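Local atomic coordinates of activator of Hsp90 ATPase homologue 1/2-like C-terminal domain-containing protein (Staphylococcus saprophyticus subsp. saprophyticus, PDB entry 3Q6A), a protein that is of unknown function but belongs to the AHA1 family, related to the C-terminal domain of activators of the Hsp90 ATPase. Residues V11-P23 / I59-T71. Residues are numbered along the deposited sequence; the frame is centred on the assembly and turned at random.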
# COMPACT_ATOMS: atom_id res chain seq x y z
N VAL D 11 0.62 -17.28 -1.66
CA VAL D 11 1.70 -18.28 -1.70
C VAL D 11 1.72 -18.93 -0.32
O VAL D 11 1.14 -18.40 0.61
CB VAL D 11 3.09 -17.66 -1.97
CG1 VAL D 11 3.14 -17.05 -3.36
CG2 VAL D 11 3.43 -16.64 -0.91
N PRO D 12 2.37 -20.11 -0.20
CA PRO D 12 2.42 -20.79 1.10
C PRO D 12 3.14 -19.96 2.17
O PRO D 12 4.06 -19.20 1.87
CB PRO D 12 3.17 -22.09 0.79
CG PRO D 12 2.81 -22.34 -0.65
CD PRO D 12 2.95 -20.95 -1.25
N ARG D 13 2.70 -20.14 3.41
CA ARG D 13 3.22 -19.44 4.58
C ARG D 13 4.74 -19.50 4.71
O ARG D 13 5.37 -18.50 5.06
CB ARG D 13 2.56 -20.00 5.83
CG ARG D 13 2.78 -19.19 7.08
CD ARG D 13 2.00 -19.76 8.24
NE ARG D 13 2.41 -21.13 8.53
CZ ARG D 13 2.12 -21.76 9.67
NH1 ARG D 13 1.43 -21.14 10.62
NH2 ARG D 13 2.52 -23.01 9.86
N GLU D 14 5.32 -20.67 4.42
CA GLU D 14 6.77 -20.84 4.51
C GLU D 14 7.46 -19.88 3.57
O GLU D 14 8.46 -19.26 3.92
CB GLU D 14 7.19 -22.27 4.14
CG GLU D 14 6.69 -23.37 5.06
CD GLU D 14 5.21 -23.62 4.94
OE1 GLU D 14 4.65 -23.31 3.86
OE2 GLU D 14 4.61 -24.13 5.92
N THR D 15 6.93 -19.75 2.36
CA THR D 15 7.52 -18.88 1.35
C THR D 15 7.49 -17.41 1.76
O THR D 15 8.43 -16.67 1.48
CB THR D 15 6.80 -19.02 0.00
OG1 THR D 15 6.90 -20.37 -0.46
CG2 THR D 15 7.43 -18.09 -1.03
N VAL D 16 6.41 -16.99 2.40
CA VAL D 16 6.30 -15.60 2.84
C VAL D 16 7.28 -15.37 3.99
O VAL D 16 7.97 -14.35 4.03
CB VAL D 16 4.87 -15.27 3.31
CG1 VAL D 16 4.80 -13.81 3.77
CG2 VAL D 16 3.86 -15.51 2.17
N PHE D 17 7.34 -16.31 4.93
CA PHE D 17 8.24 -16.22 6.07
C PHE D 17 9.67 -16.07 5.56
O PHE D 17 10.41 -15.19 6.00
CB PHE D 17 8.12 -17.47 6.95
CG PHE D 17 9.11 -17.52 8.10
CD1 PHE D 17 8.84 -16.88 9.30
CD2 PHE D 17 10.32 -18.21 7.95
CE1 PHE D 17 9.76 -16.92 10.36
CE2 PHE D 17 11.24 -18.26 9.00
CZ PHE D 17 10.96 -17.61 10.20
N GLU D 18 10.04 -16.93 4.61
CA GLU D 18 11.37 -16.90 4.03
C GLU D 18 11.70 -15.58 3.36
O GLU D 18 12.86 -15.17 3.34
CB GLU D 18 11.54 -18.03 3.01
CG GLU D 18 11.69 -19.43 3.62
CD GLU D 18 12.92 -19.58 4.51
OE1 GLU D 18 14.05 -19.28 4.05
OE2 GLU D 18 12.76 -19.99 5.68
N ALA D 19 10.69 -14.93 2.79
CA ALA D 19 10.90 -13.65 2.12
C ALA D 19 11.51 -12.61 3.05
O ALA D 19 12.29 -11.77 2.61
CB ALA D 19 9.56 -13.14 1.54
N PHE D 20 11.16 -12.67 4.33
CA PHE D 20 11.69 -11.72 5.31
C PHE D 20 13.07 -12.12 5.85
O PHE D 20 14.02 -11.34 5.78
CB PHE D 20 10.75 -11.56 6.52
CG PHE D 20 9.47 -10.79 6.24
CD1 PHE D 20 8.33 -11.43 5.73
CD2 PHE D 20 9.39 -9.42 6.55
CE1 PHE D 20 7.13 -10.72 5.53
CE2 PHE D 20 8.20 -8.70 6.36
CZ PHE D 20 7.06 -9.35 5.84
N VAL D 21 13.17 -13.34 6.39
CA VAL D 21 14.42 -13.79 7.00
C VAL D 21 15.60 -14.10 6.08
O VAL D 21 16.75 -14.06 6.51
CB VAL D 21 14.19 -15.04 7.90
CG1 VAL D 21 13.09 -14.77 8.92
CG2 VAL D 21 13.85 -16.26 7.05
N ASP D 22 15.33 -14.41 4.81
CA ASP D 22 16.41 -14.73 3.88
C ASP D 22 17.08 -13.48 3.33
O ASP D 22 16.49 -12.74 2.54
CB ASP D 22 15.87 -15.57 2.72
CG ASP D 22 16.97 -16.13 1.85
OD1 ASP D 22 17.95 -15.40 1.54
OD2 ASP D 22 16.86 -17.31 1.45
N PRO D 23 18.34 -13.24 3.71
CA PRO D 23 19.09 -12.06 3.25
C PRO D 23 19.00 -11.80 1.76
O PRO D 23 19.10 -10.65 1.32
CB PRO D 23 20.52 -12.39 3.69
CG PRO D 23 20.31 -13.16 4.94
CD PRO D 23 19.21 -14.11 4.53
N ILE D 59 16.72 -9.53 16.75
CA ILE D 59 15.51 -10.33 16.67
C ILE D 59 15.18 -10.92 18.04
O ILE D 59 15.91 -11.77 18.55
CB ILE D 59 15.70 -11.44 15.65
CG1 ILE D 59 15.99 -10.81 14.29
CG2 ILE D 59 14.48 -12.31 15.58
CD1 ILE D 59 16.84 -11.65 13.40
N GLU D 60 14.07 -10.47 18.61
CA GLU D 60 13.63 -10.92 19.92
C GLU D 60 13.05 -12.34 19.98
O GLU D 60 13.52 -13.17 20.75
CB GLU D 60 12.63 -9.92 20.50
CG GLU D 60 13.29 -8.63 20.96
CD GLU D 60 12.31 -7.52 21.22
OE1 GLU D 60 11.17 -7.80 21.67
OE2 GLU D 60 12.68 -6.35 20.98
N ARG D 61 12.03 -12.60 19.18
CA ARG D 61 11.39 -13.92 19.17
C ARG D 61 11.11 -14.33 17.74
O ARG D 61 10.72 -13.50 16.92
CB ARG D 61 10.07 -13.88 19.94
CG ARG D 61 10.19 -13.27 21.32
CD ARG D 61 8.84 -13.09 22.01
NE ARG D 61 8.15 -14.35 22.25
CZ ARG D 61 7.34 -14.95 21.37
NH1 ARG D 61 7.12 -14.40 20.19
NH2 ARG D 61 6.76 -16.10 21.69
N VAL D 62 11.32 -15.61 17.45
CA VAL D 62 11.07 -16.14 16.11
C VAL D 62 10.46 -17.53 16.20
O VAL D 62 11.00 -18.43 16.85
CB VAL D 62 12.36 -16.24 15.28
CG1 VAL D 62 12.13 -17.09 14.05
CG2 VAL D 62 12.81 -14.86 14.86
N GLU D 63 9.30 -17.68 15.56
CA GLU D 63 8.59 -18.95 15.48
C GLU D 63 8.56 -19.25 13.99
O GLU D 63 7.88 -18.57 13.21
CB GLU D 63 7.17 -18.79 16.05
CG GLU D 63 7.14 -18.65 17.56
CD GLU D 63 5.77 -18.24 18.09
OE1 GLU D 63 4.75 -18.77 17.61
OE2 GLU D 63 5.72 -17.38 18.99
N ASP D 64 9.34 -20.25 13.57
CA ASP D 64 9.44 -20.63 12.17
C ASP D 64 8.12 -20.56 11.43
O ASP D 64 7.11 -21.08 11.90
CB ASP D 64 10.03 -22.03 12.05
CG ASP D 64 11.35 -22.16 12.78
OD1 ASP D 64 12.30 -21.43 12.40
OD2 ASP D 64 11.43 -22.97 13.72
N ASN D 65 8.14 -19.88 10.29
CA ASN D 65 6.97 -19.71 9.43
C ASN D 65 5.73 -19.21 10.16
O ASN D 65 4.60 -19.46 9.71
CB ASN D 65 6.64 -21.04 8.73
CG ASN D 65 7.86 -21.67 8.10
OD1 ASN D 65 8.51 -21.07 7.24
ND2 ASN D 65 8.18 -22.89 8.53
N GLN D 66 5.91 -18.49 11.27
CA GLN D 66 4.76 -18.02 12.02
C GLN D 66 4.92 -16.70 12.76
O GLN D 66 3.94 -15.97 12.96
CB GLN D 66 4.34 -19.10 13.00
CG GLN D 66 3.19 -18.71 13.90
CD GLN D 66 2.61 -19.90 14.62
OE1 GLN D 66 2.00 -20.79 14.01
NE2 GLN D 66 2.78 -19.94 15.94
N LEU D 67 6.14 -16.38 13.18
CA LEU D 67 6.31 -15.13 13.89
C LEU D 67 7.74 -14.63 13.95
O LEU D 67 8.69 -15.40 14.06
CB LEU D 67 5.75 -15.27 15.31
CG LEU D 67 5.94 -14.12 16.29
CD1 LEU D 67 4.88 -14.21 17.37
CD2 LEU D 67 7.33 -14.18 16.91
N ILE D 68 7.86 -13.31 13.86
CA ILE D 68 9.14 -12.61 13.92
C ILE D 68 8.85 -11.43 14.83
O ILE D 68 7.96 -10.64 14.54
CB ILE D 68 9.56 -12.05 12.55
CG1 ILE D 68 9.68 -13.18 11.53
CG2 ILE D 68 10.88 -11.29 12.69
CD1 ILE D 68 10.02 -12.70 10.13
N ALA D 69 9.59 -11.30 15.93
CA ALA D 69 9.35 -10.19 16.83
C ALA D 69 10.62 -9.42 17.10
O ALA D 69 11.72 -9.98 17.11
CB ALA D 69 8.75 -10.69 18.13
N PHE D 70 10.46 -8.11 17.30
CA PHE D 70 11.58 -7.23 17.56
C PHE D 70 11.05 -5.85 17.92
O PHE D 70 9.84 -5.65 18.01
CB PHE D 70 12.50 -7.17 16.34
CG PHE D 70 11.86 -6.56 15.11
CD1 PHE D 70 11.96 -5.20 14.85
CD2 PHE D 70 11.15 -7.37 14.22
CE1 PHE D 70 11.36 -4.64 13.72
CE2 PHE D 70 10.54 -6.82 13.10
CZ PHE D 70 10.65 -5.45 12.84
N THR D 71 11.95 -4.90 18.13
CA THR D 71 11.55 -3.55 18.49
C THR D 71 12.30 -2.50 17.66
O THR D 71 13.41 -2.74 17.17
CB THR D 71 11.84 -3.25 20.01
OG1 THR D 71 11.27 -4.28 20.83
CG2 THR D 71 11.20 -1.92 20.43
O HOH W 1 11.08 -21.83 6.50
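Helix 13-21 runs beside the hairpin of strands 61-63 and 67-71; its axis and that of strand 67-71 approach to 10.2 Å, their N-to-C directions 28° apart, and the chains come nearest at the turn, where the CA atoms of F17 and N65 are 5.0 Å apart. In this Bet v 1-like helix-grip fold the short N-terminal helix thus packs against a sheet hairpin, whose turn closes with a classic beta bulge: Q66 N and L67 N both donate to E63 O. F17 suits its place because a flat ring can slide under a peptide: with CG anti to the backbone N (chi1 175°), it puts one face beneath the turn, N65 N lying 3.1 Å above its centre. V62 CG1 meets the ring edge, and I68 CG1 is 3.9 Å from F17 CE1. The slim end of I68 reaches farther, its CD1 touching F20 CB and V21 CG1, while the F20 ring meets F29 edge-to-face. At the start of the helix, long R13 lays its guanidinium face under N65 O, 3.0 Å from NE but poorly angled for a hydrogen bond. Asparagine readily adopts the left-handed backbone conformation of N65 (phi 51°). Its OD1 comes 3.2 Å from E14 CA, and a water donates to both N65 OD1 (2.8 Å) and E18 OE2 (2.6 Å).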